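Local coordinates for protein BtGH115A (Bacteroides thetaiotaomicron, PDB 5BY3) that removes 4-O-methyl-glucuronic acid as a family GH115 alpha-glucuronidase with specificity for decorated arabinogalactans, at residues A[222-227]-A[277-282]; A[245-250]-A[324-329]; A[527-532]-A[572-577]; A[538-543]-A[562-567]. All blocks are in the same frame, centred on the assembly; numbering follows the deposited sequence.

From the N terminus, contact 1 opens in the loop that follows strand 210-212 and closes on helix 265-283. Before it closes, contact 2 has opened in the loop after strand 238-239, and it ends further on, at the C-terminal end of helix 308-329; the two therefore cross, and they touch, with centres about 11 Å apart. Together they tie two loops of the parallel barrel to two helices beside it. Contacts 3 and 4 come later in the chain, on the other side of its centre. Both join helix 523-543 to helix 552-580, with contact 4 nested inside the loop closed by contact 3, so one helical hairpin is fastened at two levels.

Contact 1 of 4, residues A[222-227]-A[277-282]; sequences FFLTKG and EDRVKE
R279 leaves helix 265-283 with CG opposite its backbone N (chi1 166°) and then bends at chi2 and chi3, a folded course that turns the guanidinium broadside to F223. F223 in turn has CG beside its own backbone N (chi1 -80°), which swings the ring to one side of the arginine head, tilted 36° from the guanidinium plane. Its CB, placed by the backbone, lies over the centre of the guanidinium face, with F223 CB 3.4 Å from R279 CZ. One ring face receives R279 CD and the opposite face is covered by CD2 of F222, so the phenyl group is held between arginine methylene and neighbouring ring. At the guanidinium edge L224 CD2 comes within 3.9 Å of R279 NH2.

The polar rim of the same group is engaged separately. R279 NE donates to E282 OE2 at 2.8 Å, an ion pair within the helix, reached on the anti side of the carboxylate in a fairly straight bond. NH2 forms a salt bridge with E254, and NH1 bonds to the carbonyl of A248. A leucine in place of R279 would probably leave E254 and E282 without this positive partner and the A248 carbonyl without its donor, and withdraw the flat surface beneath F223 CB.

The contact thus illustrates a division of labour in a largely buried arginine: three nitrogens held by acceptors fix the rotation of the guanidinium, while its flat face packs against F223 CB and so joins the loop after strand 210-212 to helix 265-283.

Contact 2 of 4, residues A[245-250]-A[324-329]; sequences EPMACN and GLLEKY
M247, present as selenomethionine, meets L325 and L326 through a single atom, its terminal methyl. The interaction is purely apolar. M247 CE comes to 3.8 Å from CD2 of L326, and the same CE lies 4.1 Å from CD1 of L325, so the methyl rests against two consecutive leucines on one side of helix 308-329. Bends at chi2 (-84°) and chi3 (-69°) curl the M247 chain on its way there, and each leucine is crossed at a slant. Further apolar cover comes from V280 of helix 265-283, against which M247 also packs, while L325 touches Y273 of that helix.

Hydrogen bonding holds the two sides separately, since none spans the segments. In the loop, N250 stands at the N-cap of helix 251-258, its OD1 accepting from the backbone N of G253, and its own backbone N is bonded to the carboxylate of E254. On the helix, the backbone bond from Y329 N to L325 O measures 2.8 Å, and the hydroxyl of Y329 is bonded to E277, a polar link between helices 308-329 and 265-283 beside the leucines.

Through M247, then, the loop after strand 238-239 packs against helices 308-329 and 265-283, and that strand is one of eight parallel strands consistent with the (beta/alpha)8, or TIM, barrel of this family.

Contact 3 of 4, residues A[527-532]-A[572-577]; sequences NERLNA and KLLYAQ
L530 touches both L574 and Y575 across a pair of helices. Its CD1 reaches 3.7 Å from CE1 of Y575, approaching the ring at a slant, and lies 4.1 Å from CB of L574. The two leucines slide past each other in opposite directions, as suits helices that run nearly antiparallel. R529 adds its aliphatic part: R529 CD is 4.0 Å from CD1 of L574, which it meets at about a right angle.

What sets these groups lies in the next shell. With CG opposite the backbone N (chi1 -173°) and the chain extended to NE, R529 carries its guanidinium past the leucines, where NE bonds to N570 and NH1 to the carbonyl of L492. L574 is backed by M501 and I526, and Y575 rests on K588 of helix 587-603. Apart from the groups that make the contact, helix 523-543 has a bond of its own from N531 ND2 to N527 O, at 3.2 Å.

At this level the axes approach to 10.8 Å at 150°, the geometry of an antiparallel alpha-hairpin, formed by the successive helices 523-543 and 552-580 and joined by helix 587-603 in a helical bundle.

Contact 4 of 4, residues A[538-543]-A[562-567]; sequences ETVEKA and PVQAAT
The carboxylate of E541 and the amide of Q564 meet through Q564 NE2 and E541 OE1 with their planes nearly coplanar, 21° apart. Q564 NE2 donates to E541 OE1 at 2.7 Å with an N-H...O angle of 159°; the oxygen lies close to the amide plane and is met almost head-on. Over one face of that amide sits CG1 of V540, 4.1 Å from Q564 CD, so an apolar branch backs the group whose edge makes the polar bond. NE2 is also hydrogen-bonded to OG of S537, one turn earlier on the opposing helix, and two acceptors thereby settle the rotation of the amide. Cut back to an alanine, Q564 would probably leave E541 and S537 without their shared donor and open a gap beside V540 CG1.

E541 reaches the bond by a bend at chi2 (68°), which turns its carboxylate across the end of the glutamine. Deeper in, V540 CG2 packs at 3.9 Å on CG1 of V563, which H489 of helix 476-495 covers from outside the pair. Within helix 552-580 itself, V563 O accepts from both the hydroxyl and the backbone N of T567, with OG1 at 2.7 Å.

A valine pair inside and a glutamine-glutamate bond at the margin join the facing surfaces of an antiparallel helical hairpin near its turn, where the axes lie 10.1 Å apart and helix 552-580 is kinked at P562.

Contact 1 of 4, residues A[222-227]-A[277-282]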
loop_
_atom_site.group_PDB
_atom_site.type_symbol
_atom_site.label_atom_id
_atom_site.label_comp_id
_atom_site.label_asym_id
_atom_site.label_seq_id
_atom_site.Cartn_x
_atom_site.Cartn_y
_atom_site.Cartn_z
ATOM N N PHE A 222 2.897 5.275 -21.180
ATOM C CA PHE A 222 3.566 6.447 -20.671
ATOM C C PHE A 222 4.534 7.066 -21.656
ATOM O O PHE A 222 4.471 8.268 -21.910
ATOM C CB PHE A 222 4.321 6.093 -19.396
ATOM C CG PHE A 222 5.020 7.249 -18.766
ATOM C CD1 PHE A 222 4.334 8.133 -17.967
ATOM C CD2 PHE A 222 6.389 7.444 -18.963
ATOM C CE1 PHE A 222 4.985 9.198 -17.364
ATOM C CE2 PHE A 222 7.048 8.515 -18.365
ATOM C CZ PHE A 222 6.334 9.395 -17.568
ATOM N N PHE A 223 5.430 6.236 -22.194
ATOM C CA PHE A 223 6.559 6.716 -22.987
ATOM C C PHE A 223 6.190 6.993 -24.441
ATOM O O PHE A 223 7.016 7.470 -25.230
ATOM C CB PHE A 223 7.696 5.721 -22.894
ATOM C CG PHE A 223 8.501 5.822 -21.631
ATOM C CD1 PHE A 223 9.251 6.975 -21.348
ATOM C CD2 PHE A 223 8.579 4.739 -20.760
ATOM C CE1 PHE A 223 10.039 7.066 -20.204
ATOM C CE2 PHE A 223 9.374 4.812 -19.616
ATOM C CZ PHE A 223 10.108 5.974 -19.340
ATOM N N LEU A 224 4.944 6.673 -24.770
ATOM C CA LEU A 224 4.296 7.018 -26.036
ATOM C C LEU A 224 3.362 8.216 -25.874
ATOM O O LEU A 224 2.498 8.440 -26.724
ATOM C CB LEU A 224 3.498 5.809 -26.567
ATOM C CG LEU A 224 4.364 4.656 -27.074
ATOM C CD1 LEU A 224 3.532 3.634 -27.828
ATOM C CD2 LEU A 224 5.482 5.221 -27.945
ATOM N N THR A 225 3.522 8.961 -24.772
ATOM C CA THR A 225 2.683 10.124 -24.480
ATOM C C THR A 225 3.607 11.309 -24.501
ATOM O O THR A 225 4.618 11.323 -23.810
ATOM C CB THR A 225 1.965 10.027 -23.108
ATOM O OG1 THR A 225 1.251 8.783 -23.009
ATOM C CG2 THR A 225 0.995 11.209 -22.885
ATOM N N LYS A 226 3.258 12.305 -25.299
ATOM C CA LYS A 226 4.078 13.487 -25.424
ATOM C C LYS A 226 4.045 14.326 -24.119
ATOM O O LYS A 226 2.977 14.709 -23.630
ATOM C CB LYS A 226 3.641 14.268 -26.682
ATOM C CG LYS A 226 4.232 15.656 -26.868
ATOM C CD LYS A 226 5.593 15.611 -27.537
ATOM C CE LYS A 226 5.901 16.955 -28.189
ATOM N NZ LYS A 226 7.338 17.274 -27.992
ATOM N N GLY A 227 5.229 14.576 -23.574
ATOM C CA GLY A 227 5.407 15.385 -22.371
ATOM C C GLY A 227 5.853 14.584 -21.161
ATOM O O GLY A 227 6.670 15.052 -20.345
ATOM N N GLU A 277 15.072 -2.185 -27.683
ATOM C CA GLU A 277 16.188 -1.318 -28.086
ATOM C C GLU A 277 15.795 0.111 -28.386
ATOM O O GLU A 277 16.443 1.048 -27.911
ATOM C CB GLU A 277 16.928 -1.905 -29.291
ATOM C CG GLU A 277 17.952 -0.966 -29.931
ATOM C CD GLU A 277 18.612 -1.571 -31.154
ATOM O OE1 GLU A 277 19.826 -1.909 -31.074
ATOM O OE2 GLU A 277 17.902 -1.714 -32.179
ATOM N N ASP A 278 14.747 0.289 -29.176
ATOM C CA ASP A 278 14.346 1.629 -29.580
ATOM C C ASP A 278 14.101 2.492 -28.357
ATOM O O ASP A 278 14.435 3.677 -28.345
ATOM C CB ASP A 278 13.101 1.561 -30.451
ATOM C CG ASP A 278 13.334 0.820 -31.766
ATOM O OD1 ASP A 278 14.516 0.534 -32.076
ATOM O OD2 ASP A 278 12.327 0.551 -32.488
ATOM N N ARG A 279 13.540 1.851 -27.323
ATOM C CA ARG A 279 13.139 2.480 -26.074
ATOM C C ARG A 279 14.338 2.833 -25.197
ATOM O O ARG A 279 14.451 3.959 -24.760
ATOM C CB ARG A 279 12.153 1.565 -25.327
ATOM C CG ARG A 279 11.892 1.899 -23.867
ATOM C CD ARG A 279 11.229 3.264 -23.644
ATOM N NE ARG A 279 10.240 3.613 -24.657
ATOM C CZ ARG A 279 9.007 3.141 -24.687
ATOM N NH1 ARG A 279 8.583 2.285 -23.755
ATOM N NH2 ARG A 279 8.190 3.520 -25.642
ATOM N N VAL A 280 15.205 1.859 -24.928
ATOM C CA VAL A 280 16.475 2.103 -24.247
ATOM C C VAL A 280 17.263 3.265 -24.892
ATOM O O VAL A 280 17.867 4.041 -24.173
ATOM C CB VAL A 280 17.321 0.827 -24.202
ATOM C CG1 VAL A 280 18.525 0.975 -23.283
ATOM C CG2 VAL A 280 16.472 -0.348 -23.760
ATOM N N LYS A 281 17.216 3.386 -26.228
ATOM C CA LYS A 281 17.823 4.491 -26.974
ATOM C C LYS A 281 17.292 5.856 -26.538
ATOM O O LYS A 281 18.082 6.753 -26.236
ATOM C CB LYS A 281 17.614 4.339 -28.490
ATOM C CG LYS A 281 18.587 3.424 -29.208
ATOM C CD LYS A 281 18.645 3.769 -30.693
ATOM C CE LYS A 281 19.320 2.659 -31.493
ATOM N NZ LYS A 281 19.354 2.902 -32.969
ATOM N N GLU A 282 15.971 6.014 -26.487
ATOM C CA GLU A 282 15.373 7.345 -26.243
ATOM C C GLU A 282 15.355 7.808 -24.767
ATOM O O GLU A 282 14.993 8.956 -24.467
ATOM C CB GLU A 282 13.973 7.414 -26.857
ATOM C CG GLU A 282 12.971 6.499 -26.184
ATOM C CD GLU A 282 11.560 6.652 -26.723
ATOM O OE1 GLU A 282 11.339 7.419 -27.690
ATOM O OE2 GLU A 282 10.664 5.988 -26.166
#

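Contact 2 of 4, residues A[245-250]-A[324-329]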
loop_
_atom_site.group_PDB
_atom_site.type_symbol
_atom_site.label_atom_id
_atom_site.label_comp_id
_atom_site.label_asym_id
_atom_site.label_seq_id
_atom_site.Cartn_x
_atom_site.Cartn_y
_atom_site.Cartn_z
ATOM N N GLU A 245 6.940 -5.756 -17.624
ATOM C CA GLU A 245 7.277 -4.589 -18.446
ATOM C C GLU A 245 8.799 -4.358 -18.417
ATOM O O GLU A 245 9.290 -3.320 -17.894
ATOM C CB GLU A 245 6.531 -3.362 -17.966
ATOM C CG GLU A 245 5.048 -3.312 -18.200
ATOM C CD GLU A 245 4.478 -2.077 -17.543
ATOM O OE1 GLU A 245 4.273 -2.117 -16.297
ATOM O OE2 GLU A 245 4.280 -1.058 -18.247
ATOM N N PRO A 246 9.541 -5.319 -19.011
ATOM C CA PRO A 246 10.993 -5.414 -18.999
ATOM C C PRO A 246 11.749 -4.198 -19.433
ATOM O O PRO A 246 12.767 -3.900 -18.806
ATOM C CB PRO A 246 11.288 -6.541 -19.984
ATOM C CG PRO A 246 10.051 -7.355 -20.013
ATOM C CD PRO A 246 8.954 -6.348 -19.889
HETATM N N MSE A 247 11.317 -3.489 -20.490
HETATM C CA MSE A 247 12.624 -2.713 -20.529
HETATM C C MSE A 247 12.241 -1.311 -20.658
HETATM O O MSE A 247 12.301 -0.746 -21.759
HETATM C CB MSE A 247 13.657 -3.007 -21.659
HETATM C CG MSE A 247 14.462 -4.291 -21.531
HETATM SE SE MSE A 247 16.026 -4.016 -20.366
HETATM C CE MSE A 247 16.881 -2.876 -21.686
ATOM N N ALA A 248 11.803 -0.731 -19.543
ATOM C CA ALA A 248 10.976 0.488 -19.593
ATOM C C ALA A 248 9.850 0.346 -20.648
ATOM O O ALA A 248 9.314 1.341 -21.146
ATOM C CB ALA A 248 11.851 1.701 -19.870
ATOM N N CYS A 249 9.493 -0.908 -20.949
ATOM C CA CYS A 249 8.683 -1.272 -22.108
ATOM C C CYS A 249 7.365 -1.908 -21.741
ATOM O O CYS A 249 7.288 -3.062 -21.338
ATOM C CB CYS A 249 9.466 -2.206 -23.041
ATOM S SG CYS A 249 10.250 -1.318 -24.391
ATOM N N ASN A 250 6.318 -1.122 -21.897
ATOM C CA ASN A 250 4.971 -1.582 -21.639
ATOM C C ASN A 250 4.452 -2.468 -22.798
ATOM O O ASN A 250 3.857 -1.970 -23.745
ATOM C CB ASN A 250 4.049 -0.369 -21.360
ATOM C CG ASN A 250 2.575 -0.747 -21.294
ATOM O OD1 ASN A 250 2.200 -1.922 -21.429
ATOM N ND2 ASN A 250 1.729 0.247 -21.108
ATOM N N GLY A 324 23.066 -6.376 -22.234
ATOM C CA GLY A 324 23.676 -5.960 -23.486
ATOM C C GLY A 324 23.296 -4.570 -23.938
ATOM O O GLY A 324 24.179 -3.761 -24.224
ATOM N N LEU A 325 22.002 -4.273 -24.016
ATOM C CA LEU A 325 21.557 -2.945 -24.498
ATOM C C LEU A 325 21.951 -1.822 -23.535
ATOM O O LEU A 325 22.205 -0.680 -23.942
ATOM C CB LEU A 325 20.039 -2.893 -24.664
ATOM C CG LEU A 325 19.409 -3.708 -25.773
ATOM C CD1 LEU A 325 18.048 -4.301 -25.346
ATOM C CD2 LEU A 325 19.307 -2.814 -26.985
ATOM N N LEU A 326 21.946 -2.174 -22.255
ATOM C CA LEU A 326 22.313 -1.289 -21.174
ATOM C C LEU A 326 23.801 -0.930 -21.243
ATOM O O LEU A 326 24.117 0.282 -21.219
ATOM C CB LEU A 326 21.898 -1.907 -19.825
ATOM C CG LEU A 326 20.375 -2.103 -19.557
ATOM C CD1 LEU A 326 20.160 -2.570 -18.132
ATOM C CD2 LEU A 326 19.529 -0.864 -19.836
ATOM N N GLU A 327 24.678 -1.958 -21.361
ATOM C CA GLU A 327 26.109 -1.796 -21.789
ATOM C C GLU A 327 26.300 -0.805 -22.947
ATOM O O GLU A 327 26.991 0.203 -22.792
ATOM C CB GLU A 327 26.792 -3.116 -22.146
ATOM C CG GLU A 327 26.956 -4.084 -20.984
ATOM C CD GLU A 327 28.159 -5.017 -21.088
ATOM O OE1 GLU A 327 29.075 -4.761 -21.909
ATOM O OE2 GLU A 327 28.204 -6.000 -20.306
ATOM N N LYS A 328 25.635 -1.072 -24.065
ATOM C CA LYS A 328 25.728 -0.270 -25.281
ATOM C C LYS A 328 25.121 1.166 -25.264
ATOM O O LYS A 328 25.715 2.056 -25.869
ATOM C CB LYS A 328 25.206 -1.114 -26.473
ATOM C CG LYS A 328 25.060 -0.434 -27.829
ATOM C CD LYS A 328 24.679 -1.513 -28.822
ATOM C CE LYS A 328 24.749 -1.060 -30.269
ATOM N NZ LYS A 328 24.726 -2.267 -31.140
ATOM N N TYR A 329 23.976 1.406 -24.612
ATOM C CA TYR A 329 23.402 2.784 -24.599
ATOM C C TYR A 329 23.357 3.539 -23.257
ATOM O O TYR A 329 23.144 4.768 -23.248
ATOM C CB TYR A 329 22.011 2.867 -25.254
ATOM C CG TYR A 329 21.927 2.253 -26.606
ATOM C CD1 TYR A 329 22.212 2.999 -27.756
ATOM C CD2 TYR A 329 21.567 0.913 -26.754
ATOM C CE1 TYR A 329 22.148 2.420 -29.024
ATOM C CE2 TYR A 329 21.497 0.327 -28.012
ATOM C CZ TYR A 329 21.789 1.080 -29.142
ATOM O OH TYR A 329 21.711 0.481 -30.380
#

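Contact 3 of 4, residues A[527-532]-A[572-577]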
loop_
_atom_site.group_PDB
_atom_site.type_symbol
_atom_site.label_atom_id
_atom_site.label_comp_id
_atom_site.label_asym_id
_atom_site.label_seq_id
_atom_site.Cartn_x
_atom_site.Cartn_y
_atom_site.Cartn_z
ATOM N N ASN A 527 -26.790 -8.880 12.918
ATOM C CA ASN A 527 -27.340 -7.740 13.678
ATOM C C ASN A 527 -26.281 -6.958 14.417
ATOM O O ASN A 527 -26.256 -5.728 14.329
ATOM C CB ASN A 527 -28.423 -8.204 14.651
ATOM C CG ASN A 527 -29.684 -8.621 13.930
ATOM O OD1 ASN A 527 -29.932 -8.165 12.831
ATOM N ND2 ASN A 527 -30.464 -9.492 14.536
ATOM N N GLU A 528 -25.413 -7.685 15.115
ATOM C CA GLU A 528 -24.284 -7.105 15.827
ATOM C C GLU A 528 -23.417 -6.273 14.856
ATOM O O GLU A 528 -23.117 -5.113 15.139
ATOM C CB GLU A 528 -23.524 -8.218 16.566
ATOM C CG GLU A 528 -22.411 -7.771 17.499
ATOM C CD GLU A 528 -21.920 -8.883 18.420
ATOM O OE1 GLU A 528 -22.520 -9.984 18.425
ATOM O OE2 GLU A 528 -20.926 -8.654 19.156
ATOM N N ARG A 529 -23.111 -6.821 13.675
ATOM C CA ARG A 529 -22.299 -6.130 12.666
ATOM C C ARG A 529 -23.089 -4.938 12.100
ATOM O O ARG A 529 -22.554 -3.820 11.995
ATOM C CB ARG A 529 -21.823 -7.116 11.553
ATOM C CG ARG A 529 -20.831 -6.557 10.510
ATOM C CD ARG A 529 -20.422 -7.558 9.411
ATOM N NE ARG A 529 -19.663 -6.947 8.292
ATOM C CZ ARG A 529 -18.328 -6.751 8.271
ATOM N NH1 ARG A 529 -17.541 -7.148 9.293
ATOM N NH2 ARG A 529 -17.771 -6.173 7.204
ATOM N N LEU A 530 -24.347 -5.165 11.722
ATOM C CA LEU A 530 -25.228 -4.061 11.244
ATOM C C LEU A 530 -25.277 -2.832 12.133
ATOM O O LEU A 530 -25.279 -1.712 11.614
ATOM C CB LEU A 530 -26.658 -4.550 10.947
ATOM C CG LEU A 530 -26.718 -5.190 9.563
ATOM C CD1 LEU A 530 -28.073 -5.794 9.245
ATOM C CD2 LEU A 530 -26.279 -4.160 8.527
ATOM N N ASN A 531 -25.264 -3.060 13.458
ATOM C CA ASN A 531 -25.313 -2.006 14.469
ATOM C C ASN A 531 -24.023 -1.290 14.718
ATOM O O ASN A 531 -24.048 -0.055 14.905
ATOM C CB ASN A 531 -25.876 -2.512 15.796
ATOM C CG ASN A 531 -27.385 -2.372 15.853
ATOM O OD1 ASN A 531 -27.914 -1.335 16.275
ATOM N ND2 ASN A 531 -28.091 -3.385 15.367
ATOM N N ALA A 532 -22.913 -2.046 14.738
ATOM C CA ALA A 532 -21.584 -1.458 14.849
ATOM C C ALA A 532 -21.414 -0.464 13.700
ATOM O O ALA A 532 -20.993 0.661 13.933
ATOM C CB ALA A 532 -20.472 -2.530 14.861
ATOM N N LYS A 572 -26.644 -3.237 2.353
ATOM C CA LYS A 572 -27.225 -3.742 1.110
ATOM C C LYS A 572 -27.190 -5.257 1.081
ATOM O O LYS A 572 -28.200 -5.924 0.749
ATOM C CB LYS A 572 -26.493 -3.191 -0.126
ATOM C CG LYS A 572 -27.108 -3.599 -1.491
ATOM C CD LYS A 572 -26.190 -3.239 -2.657
ATOM C CE LYS A 572 -25.074 -4.273 -2.884
ATOM N NZ LYS A 572 -24.236 -3.919 -4.057
ATOM N N LEU A 573 -26.028 -5.788 1.441
ATOM C CA LEU A 573 -25.787 -7.215 1.357
ATOM C C LEU A 573 -26.298 -7.948 2.597
ATOM O O LEU A 573 -26.801 -9.062 2.473
ATOM C CB LEU A 573 -24.286 -7.512 1.005
ATOM C CG LEU A 573 -24.042 -7.122 -0.473
ATOM C CD1 LEU A 573 -22.746 -6.384 -0.743
ATOM C CD2 LEU A 573 -24.223 -8.296 -1.416
ATOM N N LEU A 574 -26.194 -7.347 3.785
ATOM C CA LEU A 574 -26.720 -8.046 4.958
ATOM C C LEU A 574 -28.255 -8.046 5.068
ATOM O O LEU A 574 -28.818 -9.091 5.428
ATOM C CB LEU A 574 -26.044 -7.612 6.244
ATOM C CG LEU A 574 -24.602 -8.089 6.274
ATOM C CD1 LEU A 574 -23.949 -7.584 7.546
ATOM C CD2 LEU A 574 -24.527 -9.602 6.187
ATOM N N TYR A 575 -28.924 -6.922 4.748
ATOM C CA TYR A 575 -30.400 -6.906 4.692
ATOM C C TYR A 575 -30.883 -7.885 3.632
ATOM O O TYR A 575 -31.855 -8.583 3.835
ATOM C CB TYR A 575 -30.972 -5.532 4.353
ATOM C CG TYR A 575 -30.787 -4.408 5.370
ATOM C CD1 TYR A 575 -30.814 -4.651 6.747
ATOM C CD2 TYR A 575 -30.668 -3.067 4.924
ATOM C CE1 TYR A 575 -30.649 -3.617 7.659
ATOM C CE2 TYR A 575 -30.522 -2.016 5.825
ATOM C CZ TYR A 575 -30.516 -2.287 7.192
ATOM O OH TYR A 575 -30.363 -1.230 8.080
ATOM N N ALA A 576 -30.176 -7.927 2.499
ATOM C CA ALA A 576 -30.441 -8.890 1.443
ATOM C C ALA A 576 -30.407 -10.335 1.958
ATOM O O ALA A 576 -31.270 -11.166 1.566
ATOM C CB ALA A 576 -29.452 -8.700 0.306
ATOM N N GLN A 577 -29.429 -10.630 2.834
ATOM C CA GLN A 577 -29.302 -11.979 3.392
ATOM C C GLN A 577 -30.466 -12.280 4.352
ATOM O O GLN A 577 -31.040 -13.380 4.315
ATOM C CB GLN A 577 -27.948 -12.198 4.063
ATOM C CG GLN A 577 -27.861 -13.484 4.877
ATOM C CD GLN A 577 -26.446 -13.943 5.131
ATOM O OE1 GLN A 577 -25.498 -13.466 4.508
ATOM N NE2 GLN A 577 -26.294 -14.886 6.037
#

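Contact 4 of 4, residues A[538-543]-A[562-567]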
loop_
_atom_site.group_PDB
_atom_site.type_symbol
_atom_site.label_atom_id
_atom_site.label_comp_id
_atom_site.label_asym_id
_atom_site.label_seq_id
_atom_site.Cartn_x
_atom_site.Cartn_y
_atom_site.Cartn_z
ATOM N N GLU A 538 -23.440 7.146 12.277
ATOM C CA GLU A 538 -24.005 8.166 13.158
ATOM C C GLU A 538 -22.929 9.107 13.701
ATOM O O GLU A 538 -23.114 10.319 13.640
ATOM C CB GLU A 538 -24.801 7.554 14.319
ATOM C CG GLU A 538 -26.224 7.067 14.030
ATOM C CD GLU A 538 -26.940 6.552 15.296
ATOM O OE1 GLU A 538 -26.395 5.651 15.987
ATOM O OE2 GLU A 538 -28.056 7.047 15.611
ATOM N N THR A 539 -21.826 8.563 14.233
ATOM C CA THR A 539 -20.672 9.359 14.660
ATOM C C THR A 539 -20.135 10.287 13.560
ATOM O O THR A 539 -19.896 11.458 13.795
ATOM C CB THR A 539 -19.561 8.457 15.167
ATOM O OG1 THR A 539 -20.115 7.647 16.176
ATOM C CG2 THR A 539 -18.379 9.239 15.817
ATOM N N VAL A 540 -20.005 9.757 12.359
ATOM C CA VAL A 540 -19.467 10.464 11.210
ATOM C C VAL A 540 -20.374 11.620 10.764
ATOM O O VAL A 540 -19.891 12.697 10.356
ATOM C CB VAL A 540 -19.214 9.412 10.093
ATOM C CG1 VAL A 540 -19.398 9.947 8.689
ATOM C CG2 VAL A 540 -17.860 8.743 10.310
ATOM N N GLU A 541 -21.679 11.386 10.855
ATOM C CA GLU A 541 -22.712 12.385 10.544
ATOM C C GLU A 541 -22.688 13.538 11.546
ATOM O O GLU A 541 -22.694 14.709 11.146
ATOM C CB GLU A 541 -24.104 11.731 10.516
ATOM C CG GLU A 541 -25.147 12.482 9.690
ATOM C CD GLU A 541 -24.868 12.479 8.202
ATOM O OE1 GLU A 541 -24.392 11.466 7.669
ATOM O OE2 GLU A 541 -25.139 13.500 7.541
ATOM N N LYS A 542 -22.634 13.191 12.835
ATOM C CA LYS A 542 -22.613 14.186 13.906
ATOM C C LYS A 542 -21.346 15.031 13.886
ATOM O O LYS A 542 -21.440 16.244 14.036
ATOM C CB LYS A 542 -22.816 13.570 15.296
ATOM C CG LYS A 542 -24.181 12.906 15.534
ATOM C CD LYS A 542 -24.442 12.715 17.039
ATOM C CE LYS A 542 -24.659 11.261 17.462
ATOM N NZ LYS A 542 -26.080 10.823 17.479
ATOM N N ALA A 543 -20.180 14.406 13.687
ATOM C CA ALA A 543 -18.896 15.111 13.752
ATOM C C ALA A 543 -18.629 16.046 12.540
ATOM O O ALA A 543 -17.746 16.888 12.624
ATOM C CB ALA A 543 -17.749 14.140 13.981
ATOM N N PRO A 562 -15.704 6.874 2.851
ATOM C CA PRO A 562 -15.405 5.435 3.104
ATOM C C PRO A 562 -16.185 4.794 4.228
ATOM O O PRO A 562 -16.656 3.675 4.066
ATOM C CB PRO A 562 -13.888 5.390 3.378
ATOM C CG PRO A 562 -13.489 6.799 3.694
ATOM C CD PRO A 562 -14.508 7.724 3.053
ATOM N N VAL A 563 -16.365 5.471 5.353
ATOM C CA VAL A 563 -17.185 4.888 6.444
ATOM C C VAL A 563 -18.646 4.663 6.021
ATOM O O VAL A 563 -19.216 3.595 6.299
ATOM C CB VAL A 563 -17.098 5.648 7.815
ATOM C CG1 VAL A 563 -18.163 5.132 8.794
ATOM C CG2 VAL A 563 -15.734 5.457 8.461
ATOM N N GLN A 564 -19.247 5.641 5.347
ATOM C CA GLN A 564 -20.653 5.512 5.016
ATOM C C GLN A 564 -20.854 4.629 3.797
ATOM O O GLN A 564 -21.864 3.910 3.695
ATOM C CB GLN A 564 -21.328 6.870 4.887
ATOM C CG GLN A 564 -21.452 7.639 6.214
ATOM C CD GLN A 564 -22.375 8.868 6.124
ATOM O OE1 GLN A 564 -22.405 9.605 5.131
ATOM N NE2 GLN A 564 -23.122 9.089 7.182
ATOM N N ALA A 565 -19.882 4.638 2.893
ATOM C CA ALA A 565 -19.896 3.698 1.738
ATOM C C ALA A 565 -19.871 2.273 2.235
ATOM O O ALA A 565 -20.726 1.459 1.902
ATOM C CB ALA A 565 -18.720 3.960 0.817
ATOM N N ALA A 566 -18.925 2.009 3.124
ATOM C CA ALA A 566 -18.793 0.706 3.752
ATOM C C ALA A 566 -20.046 0.254 4.514
ATOM O O ALA A 566 -20.441 -0.928 4.431
ATOM C CB ALA A 566 -17.558 0.705 4.644
ATOM N N THR A 567 -20.659 1.186 5.269
ATOM C CA THR A 567 -21.869 0.905 6.043
ATOM C C THR A 567 -23.000 0.436 5.108
ATOM O O THR A 567 -23.679 -0.578 5.361
ATOM C CB THR A 567 -22.332 2.161 6.800
ATOM O OG1 THR A 567 -21.288 2.598 7.693
ATOM C CG2 THR A 567 -23.688 1.892 7.583
#